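Side-chain contacts in scyllo-inosose 3-dehydrogenase (Thermotoga maritima, PDB 3IP1), which catalyses the NAD(+)-dependent oxidation of scyllo-inosose to 3-dehydro-scyllo-inosose, probably as a step in myo-inositol breakdown: residues K267-F270 against V271-V274; I300-V303 against I304-R308; I376-Y379 against I380-Q384. All coordinates share one frame; numbering follows the deposited sequence.

Contact 1: K267-F270 against V271-V274; sequences KENF and VEAV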
loop_
_atom_site.group_PDB
_atom_site.type_symbol
_atom_site.label_atom_id
_atom_site.label_comp_id
_atom_site.label_asym_id
_atom_site.label_seq_id
_atom_site.Cartn_x
_atom_site.Cartn_y
_atom_site.Cartn_z
ATOM N N LYS A 267 15.426 -33.958 -11.103
ATOM C CA LYS A 267 14.862 -35.035 -11.912
ATOM C C LYS A 267 13.639 -34.590 -12.701
ATOM O O LYS A 267 13.065 -35.370 -13.464
ATOM C CB LYS A 267 14.486 -36.222 -11.033
ATOM C CG LYS A 267 15.678 -36.909 -10.391
ATOM C CD LYS A 267 15.244 -38.100 -9.564
ATOM C CE LYS A 267 16.462 -38.927 -9.193
ATOM N NZ LYS A 267 16.194 -39.713 -7.965
ATOM N N GLU A 268 13.240 -33.336 -12.509
ATOM C CA GLU A 268 12.092 -32.794 -13.209
ATOM C C GLU A 268 12.465 -31.452 -13.805
ATOM O O GLU A 268 13.407 -30.805 -13.360
ATOM C CB GLU A 268 10.916 -32.617 -12.255
ATOM C CG GLU A 268 10.346 -33.885 -11.663
ATOM C CD GLU A 268 9.270 -33.577 -10.648
ATOM O OE1 GLU A 268 9.422 -33.948 -9.455
ATOM O OE2 GLU A 268 8.275 -32.921 -11.042
ATOM N N ASN A 269 11.733 -31.042 -14.825
ATOM C CA ASN A 269 11.913 -29.720 -15.400
ATOM C C ASN A 269 11.117 -28.687 -14.565
ATOM O O ASN A 269 9.895 -28.631 -14.645
ATOM C CB ASN A 269 11.451 -29.746 -16.861
ATOM C CG ASN A 269 11.765 -28.465 -17.604
ATOM O OD1 ASN A 269 11.499 -27.361 -17.126
ATOM N ND2 ASN A 269 12.300 -28.608 -18.808
ATOM N N PHE A 270 11.819 -27.893 -13.761
ATOM C CA PHE A 270 11.174 -26.883 -12.896
ATOM C C PHE A 270 10.217 -25.950 -13.655
ATOM O O PHE A 270 9.059 -25.828 -13.287
ATOM C CB PHE A 270 12.224 -26.066 -12.133
ATOM C CG PHE A 270 11.657 -24.912 -11.338
ATOM C CD1 PHE A 270 11.222 -25.095 -10.026
ATOM C CD2 PHE A 270 11.599 -23.643 -11.886
ATOM C CE1 PHE A 270 10.712 -24.012 -9.274
ATOM C CE2 PHE A 270 11.096 -22.565 -11.157
ATOM C CZ PHE A 270 10.648 -22.751 -9.853
ATOM N N VAL A 271 10.714 -25.311 -14.708
ATOM C CA VAL A 271 9.925 -24.352 -15.481
ATOM C C VAL A 271 8.614 -24.933 -16.021
ATOM O O VAL A 271 7.541 -24.380 -15.778
ATOM C CB VAL A 271 10.754 -23.720 -16.619
ATOM C CG1 VAL A 271 9.846 -22.924 -17.580
ATOM C CG2 VAL A 271 11.856 -22.817 -16.045
ATOM N N GLU A 272 8.691 -26.059 -16.724
ATOM C CA GLU A 272 7.495 -26.665 -17.335
ATOM C C GLU A 272 6.516 -27.156 -16.283
ATOM O O GLU A 272 5.293 -27.078 -16.475
ATOM C CB GLU A 272 7.856 -27.838 -18.261
ATOM C CG GLU A 272 8.884 -27.518 -19.340
ATOM C CD GLU A 272 8.431 -26.457 -20.324
ATOM O OE1 GLU A 272 7.212 -26.322 -20.578
ATOM O OE2 GLU A 272 9.307 -25.759 -20.868
ATOM N N ALA A 273 7.056 -27.674 -15.178
ATOM C CA ALA A 273 6.231 -28.210 -14.105
ATOM C C ALA A 273 5.447 -27.085 -13.439
ATOM O O ALA A 273 4.241 -27.218 -13.228
ATOM C CB ALA A 273 7.084 -28.968 -13.067
ATOM N N VAL A 274 6.132 -25.981 -13.132
ATOM C CA VAL A 274 5.454 -24.807 -12.562
ATOM C C VAL A 274 4.375 -24.277 -13.520
ATOM O O VAL A 274 3.247 -24.026 -13.099
ATOM C CB VAL A 274 6.452 -23.675 -12.180
ATOM C CG1 VAL A 274 5.709 -22.330 -11.939
ATOM C CG2 VAL A 274 7.271 -24.066 -10.944
#
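Asn269 and Phe270 start helix 270-277 with two backbone bonds, Ala273 N to Asn269 O at 3.0 Å and Val274 N to Phe270 O at 2.9 Å, each of the i to i+4 kind. Asn269 is the N-cap, and its side chain closes a turn of its own: OD1 accepts from Glu272 N at 3.1 Å, with the N-H aimed almost straight at the oxygen (177°). The donor stands above the plane of the amide, 48° out of it. The torsion that places OD1 there sets CG anti to the Asn269 nitrogen (chi1 -172°), which swings the amide back over the first turn. Glu272 slants across the amide, its CG 3.4 Å from Asn269 OD1 and its carboxylate steeply turned from the amide plane; that carboxylate is engaged by Arg306 in a salt bridge. On the buried side, Phe270 and Val274 run side by side. Val274 CG2 sits over one face of the Phe270 ring, 3.9 Å from the centroid and close to the ring normal, a CH-pi contact displaced toward the rim. This first turn belongs to a helix of the Rossmann-type coenzyme domain: Phe270 and Val274 rest on Val218 of strand 216-220, Ala273 and Val274 meet Ile263 of strand 261-263, and Val271 and Val274 pack against helix 293-306.

Contact 2: I300-V303 against I304-R308; sequences IEEV and IWRAR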
loop_
_atom_site.group_PDB
_atom_site.type_symbol
_atom_site.label_atom_id
_atom_site.label_comp_id
_atom_site.label_asym_id
_atom_site.label_seq_id
_atom_site.Cartn_x
_atom_site.Cartn_y
_atom_site.Cartn_z
ATOM N N ILE A 300 13.489 -19.028 -12.610
ATOM C CA ILE A 300 12.454 -18.156 -12.053
ATOM C C ILE A 300 12.074 -17.129 -13.104
ATOM O O ILE A 300 10.894 -16.891 -13.361
ATOM C CB ILE A 300 12.936 -17.400 -10.780
ATOM C CG1 ILE A 300 13.156 -18.358 -9.610
ATOM C CG2 ILE A 300 11.907 -16.329 -10.350
ATOM C CD1 ILE A 300 13.895 -17.708 -8.412
ATOM N N GLU A 301 13.089 -16.508 -13.701
ATOM C CA GLU A 301 12.871 -15.532 -14.760
ATOM C C GLU A 301 12.139 -16.129 -15.965
ATOM O O GLU A 301 11.357 -15.442 -16.618
ATOM C CB GLU A 301 14.198 -14.911 -15.190
ATOM C CG GLU A 301 14.744 -13.890 -14.195
ATOM C CD GLU A 301 15.852 -13.068 -14.809
ATOM O OE1 GLU A 301 16.331 -13.514 -15.861
ATOM O OE2 GLU A 301 16.253 -12.004 -14.263
ATOM N N GLU A 302 12.364 -17.410 -16.245
ATOM C CA GLU A 302 11.707 -18.011 -17.387
ATOM C C GLU A 302 10.220 -18.226 -17.108
ATOM O O GLU A 302 9.381 -18.002 -17.994
ATOM C CB GLU A 302 12.380 -19.316 -17.843
ATOM C CG GLU A 302 11.906 -19.705 -19.254
ATOM C CD GLU A 302 12.271 -21.125 -19.683
ATOM O OE1 GLU A 302 13.305 -21.653 -19.225
ATOM O OE2 GLU A 302 11.519 -21.707 -20.499
ATOM N N VAL A 303 9.894 -18.673 -15.894
ATOM C CA VAL A 303 8.502 -18.772 -15.488
ATOM C C VAL A 303 7.813 -17.393 -15.517
ATOM O O VAL A 303 6.724 -17.249 -16.085
ATOM C CB VAL A 303 8.334 -19.400 -14.095
ATOM C CG1 VAL A 303 6.897 -19.204 -13.617
ATOM C CG2 VAL A 303 8.690 -20.901 -14.128
ATOM N N ILE A 304 8.449 -16.385 -14.929
ATOM C CA ILE A 304 7.856 -15.060 -14.869
ATOM C C ILE A 304 7.564 -14.594 -16.301
ATOM O O ILE A 304 6.462 -14.137 -16.601
ATOM C CB ILE A 304 8.751 -14.041 -14.108
ATOM C CG1 ILE A 304 8.776 -14.357 -12.595
ATOM C CG2 ILE A 304 8.234 -12.632 -14.322
ATOM C CD1 ILE A 304 9.820 -13.499 -11.761
ATOM N N TRP A 305 8.556 -14.757 -17.176
ATOM C CA TRP A 305 8.461 -14.348 -18.570
ATOM C C TRP A 305 7.308 -15.044 -19.291
ATOM O O TRP A 305 6.468 -14.388 -19.884
ATOM C CB TRP A 305 9.770 -14.635 -19.303
ATOM C CG TRP A 305 9.768 -14.146 -20.723
ATOM C CD1 TRP A 305 9.589 -14.899 -21.855
ATOM C CD2 TRP A 305 9.941 -12.791 -21.164
ATOM N NE1 TRP A 305 9.653 -14.094 -22.975
ATOM C CE2 TRP A 305 9.873 -12.799 -22.582
ATOM C CE3 TRP A 305 10.158 -11.575 -20.501
ATOM C CZ2 TRP A 305 10.016 -11.637 -23.348
ATOM C CZ3 TRP A 305 10.304 -10.421 -21.257
ATOM C CH2 TRP A 305 10.223 -10.459 -22.671
ATOM N N ARG A 306 7.259 -16.367 -19.203
ATOM C CA ARG A 306 6.291 -17.156 -19.963
ATOM C C ARG A 306 4.874 -17.186 -19.372
ATOM O O ARG A 306 3.909 -17.436 -20.103
ATOM C CB ARG A 306 6.818 -18.585 -20.145
ATOM C CG ARG A 306 8.026 -18.675 -21.104
ATOM C CD ARG A 306 8.605 -20.082 -21.157
ATOM N NE ARG A 306 7.569 -21.053 -21.526
ATOM C CZ ARG A 306 7.738 -22.373 -21.528
ATOM N NH1 ARG A 306 8.904 -22.894 -21.183
ATOM N NH2 ARG A 306 6.734 -23.172 -21.866
ATOM N N ALA A 307 4.761 -16.963 -18.054
ATOM C CA ALA A 307 3.465 -16.889 -17.358
ATOM C C ALA A 307 2.561 -15.771 -17.868
ATOM O O ALA A 307 3.021 -14.718 -18.305
ATOM C CB ALA A 307 3.673 -16.725 -15.849
ATOM N N ARG A 308 1.261 -15.997 -17.769
ATOM C CA ARG A 308 0.298 -14.983 -18.159
ATOM C C ARG A 308 -0.013 -14.001 -17.030
ATOM O O ARG A 308 -0.421 -12.857 -17.283
ATOM C CB ARG A 308 -0.963 -15.663 -18.654
ATOM C CG ARG A 308 -0.660 -16.619 -19.797
ATOM C CD ARG A 308 -1.908 -17.042 -20.508
ATOM N NE ARG A 308 -2.631 -15.893 -21.043
ATOM C CZ ARG A 308 -3.787 -15.987 -21.687
ATOM N NH1 ARG A 308 -4.341 -17.177 -21.881
ATOM N NH2 ARG A 308 -4.387 -14.899 -22.133
#
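Glu302 and Arg306, one helical turn apart, are joined by an i to i+4 salt bridge in which Arg306 NH1 donates to Glu302 OE2 at 3.0 Å with an N-H...O angle of 160°. The pair lies on helix 293-306, the crossover helix of a beta-alpha-beta unit between strands 285-288 and 313-316 of the Rossmann-type domain. OE2 sits at the guanidinium edge, only 3° out of its plane, and is met nearly along its own C-O axis. The two side chains run side by side in the same direction, but their geometry differs: Glu302 is extended beyond CG, whereas Arg306 bends at chi3 (56°), which turns its guanidinium back toward the carboxylate. The aliphatic parts touch too, Glu302 CG lying 3.8 Å from Arg306 CD. NH1 has a second anionic partner, Glu272 of helix 270-277, so one nitrogen links two carboxylates and the two helices; the shared positive charge probably offsets part of the repulsion between the acids.

Beneath this polar surface run the i to i+4 backbone bonds. Trp305 N bonds to Glu301 O at 2.9 Å, and the last bond, Ala307 N to Val303 O at 2.8 Å, comes where Ala307 leaves helical phi/psi. Ile300 and Ile304 face inward side by side, both touching Phe286 and Val314 of the flanking strands. Val303 also reaches Phe286, and Val274 on the neighbouring helix. Trp305, by contrast, points outward onto Glu329 and Val333 of helix 328-333. Between the two isoleucines the meeting point is a pair of methyl groups, Ile300 CG2 and Ile304 CD1, 3.8 Å apart.

Contact 3: I376-Y379 against I380-Q384; sequences IPEY and IKRLQ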
loop_
_atom_site.group_PDB
_atom_site.type_symbol
_atom_site.label_atom_id
_atom_site.label_comp_id
_atom_site.label_asym_id
_atom_site.label_seq_id
_atom_site.Cartn_x
_atom_site.Cartn_y
_atom_site.Cartn_z
ATOM N N ILE A 376 23.918 -31.737 22.157
ATOM C CA ILE A 376 23.911 -30.617 21.197
ATOM C C ILE A 376 25.230 -30.456 20.441
ATOM O O ILE A 376 25.215 -30.365 19.211
ATOM C CB ILE A 376 23.478 -29.259 21.842
ATOM C CG1 ILE A 376 21.980 -29.256 22.176
ATOM C CG2 ILE A 376 23.828 -28.068 20.942
ATOM C CD1 ILE A 376 21.027 -29.519 20.981
ATOM N N PRO A 377 26.376 -30.403 21.159
ATOM C CA PRO A 377 27.608 -30.233 20.372
ATOM C C PRO A 377 27.766 -31.334 19.311
ATOM O O PRO A 377 28.136 -31.054 18.174
ATOM C CB PRO A 377 28.717 -30.295 21.439
ATOM C CG PRO A 377 28.044 -29.798 22.691
ATOM C CD PRO A 377 26.636 -30.328 22.612
ATOM N N GLU A 378 27.433 -32.566 19.678
ATOM C CA GLU A 378 27.515 -33.706 18.765
ATOM C C GLU A 378 26.641 -33.490 17.522
ATOM O O GLU A 378 27.067 -33.764 16.392
ATOM C CB GLU A 378 27.111 -34.997 19.499
ATOM C CG GLU A 378 27.053 -36.246 18.617
ATOM C CD GLU A 378 26.213 -37.393 19.219
ATOM O OE1 GLU A 378 26.152 -37.551 20.460
ATOM O OE2 GLU A 378 25.603 -38.146 18.431
ATOM N N TYR A 379 25.420 -32.999 17.734
ATOM C CA TYR A 379 24.481 -32.823 16.625
ATOM C C TYR A 379 24.807 -31.643 15.711
ATOM O O TYR A 379 24.559 -31.692 14.515
ATOM C CB TYR A 379 23.033 -32.785 17.135
ATOM C CG TYR A 379 22.515 -34.180 17.361
ATOM C CD1 TYR A 379 21.968 -34.915 16.301
ATOM C CD2 TYR A 379 22.630 -34.793 18.604
ATOM C CE1 TYR A 379 21.527 -36.225 16.485
ATOM C CE2 TYR A 379 22.185 -36.117 18.803
ATOM C CZ TYR A 379 21.647 -36.820 17.738
ATOM O OH TYR A 379 21.198 -38.110 17.916
ATOM N N ILE A 380 25.349 -30.582 16.288
ATOM C CA ILE A 380 25.843 -29.447 15.520
ATOM C C ILE A 380 26.916 -29.924 14.529
ATOM O O ILE A 380 26.965 -29.464 13.388
ATOM C CB ILE A 380 26.392 -28.346 16.475
ATOM C CG1 ILE A 380 25.233 -27.620 17.154
ATOM C CG2 ILE A 380 27.307 -27.351 15.753
ATOM C CD1 ILE A 380 25.673 -26.496 18.111
ATOM N N LYS A 381 27.767 -30.844 14.979
ATOM C CA LYS A 381 28.759 -31.486 14.126
ATOM C C LYS A 381 28.125 -32.440 13.082
ATOM O O LYS A 381 28.449 -32.406 11.885
ATOM C CB LYS A 381 29.783 -32.226 15.014
ATOM C CG LYS A 381 30.395 -33.521 14.408
ATOM C CD LYS A 381 31.850 -33.353 13.988
ATOM C CE LYS A 381 32.015 -32.382 12.831
ATOM N NZ LYS A 381 33.278 -32.639 12.051
ATOM N N ARG A 382 27.227 -33.294 13.542
ATOM C CA ARG A 382 26.573 -34.272 12.677
ATOM C C ARG A 382 25.818 -33.591 11.536
ATOM O O ARG A 382 25.821 -34.074 10.402
ATOM C CB ARG A 382 25.632 -35.095 13.531
ATOM C CG ARG A 382 25.243 -36.438 12.983
ATOM C CD ARG A 382 25.090 -37.342 14.183
ATOM N NE ARG A 382 23.924 -38.220 14.097
ATOM C CZ ARG A 382 23.488 -38.977 15.105
ATOM N NH1 ARG A 382 22.421 -39.755 14.936
ATOM N NH2 ARG A 382 24.123 -38.962 16.282
ATOM N N LEU A 383 25.210 -32.440 11.830
ATOM C CA LEU A 383 24.418 -31.703 10.835
ATOM C C LEU A 383 25.248 -31.160 9.676
ATOM O O LEU A 383 24.694 -30.755 8.666
ATOM C CB LEU A 383 23.623 -30.564 11.492
ATOM C CG LEU A 383 22.324 -30.945 12.203
ATOM C CD1 LEU A 383 21.817 -29.777 13.043
ATOM C CD2 LEU A 383 21.257 -31.398 11.210
ATOM N N GLN A 384 26.572 -31.141 9.820
ATOM C CA GLN A 384 27.437 -30.791 8.690
ATOM C C GLN A 384 27.223 -31.758 7.521
ATOM O O GLN A 384 27.349 -31.369 6.373
ATOM C CB GLN A 384 28.921 -30.753 9.092
ATOM C CG GLN A 384 29.275 -29.714 10.162
ATOM C CD GLN A 384 30.743 -29.762 10.602
ATOM O OE1 GLN A 384 31.555 -30.482 10.034
ATOM N NE2 GLN A 384 31.076 -28.990 11.620
#
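Glu378, Tyr379 and Arg382 form a local side-chain cluster on helix 376-382, packed beside strand 369-371, in which a carboxylate and an aromatic ring share one arginine. Glu378 OE2 and Arg382 NH2 make an i to i+4 salt bridge at 2.7 Å, though its hydrogen bond is weak because the N-H...O angle is only 116°. The carboxylate is nearly coplanar with the guanidinium (21° apart) and meets its edge. Over one guanidinium face lies Tyr379, whose CE1 stands 3.6 Å above the plane, over its centre; the ring is tilted 30° from it. Bends at chi2 and chi3 of Arg382 bring its head back beside the tyrosine, whose OH is hydrogen-bonded to Lys369. The helix links strands 369-371 and 392-395 in a beta-alpha-beta unit whose two strands lie parallel in the mixed sheet. Ile376 and Tyr379 both pack on Val371 of the first of these strands, while Pro377 meets Val42 and Val44 of strand 40-47. On the inner side Ile376 CG2 touches Ile380 CD1 at 3.7 Å; Ile380 bears on Ala75 and Leu383 on Val72 of helix 69-75, which carries the probable charge-relay residue His73.

Contacts 1 and 2 belong to the Rossmann-type domain and meet directly, as the 2.9 Å between Glu272 OE2 and Arg306 NH1 attests. Contact 3 lies apart, its centre about 34 Å from that of contact 1 and 40 Å from that of contact 2, on a helix that serves the mixed sheet. Contact 2 has the largest share of buried residues, five of eight, but all three combine buried apolar residues with exposed polar ones. A neutral amide caps a helix start in contact 1; contacts 2 and 3 each use a glutamate-arginine pair within a helix, straighter in contact 2 and overlaid by a tyrosine in contact 3.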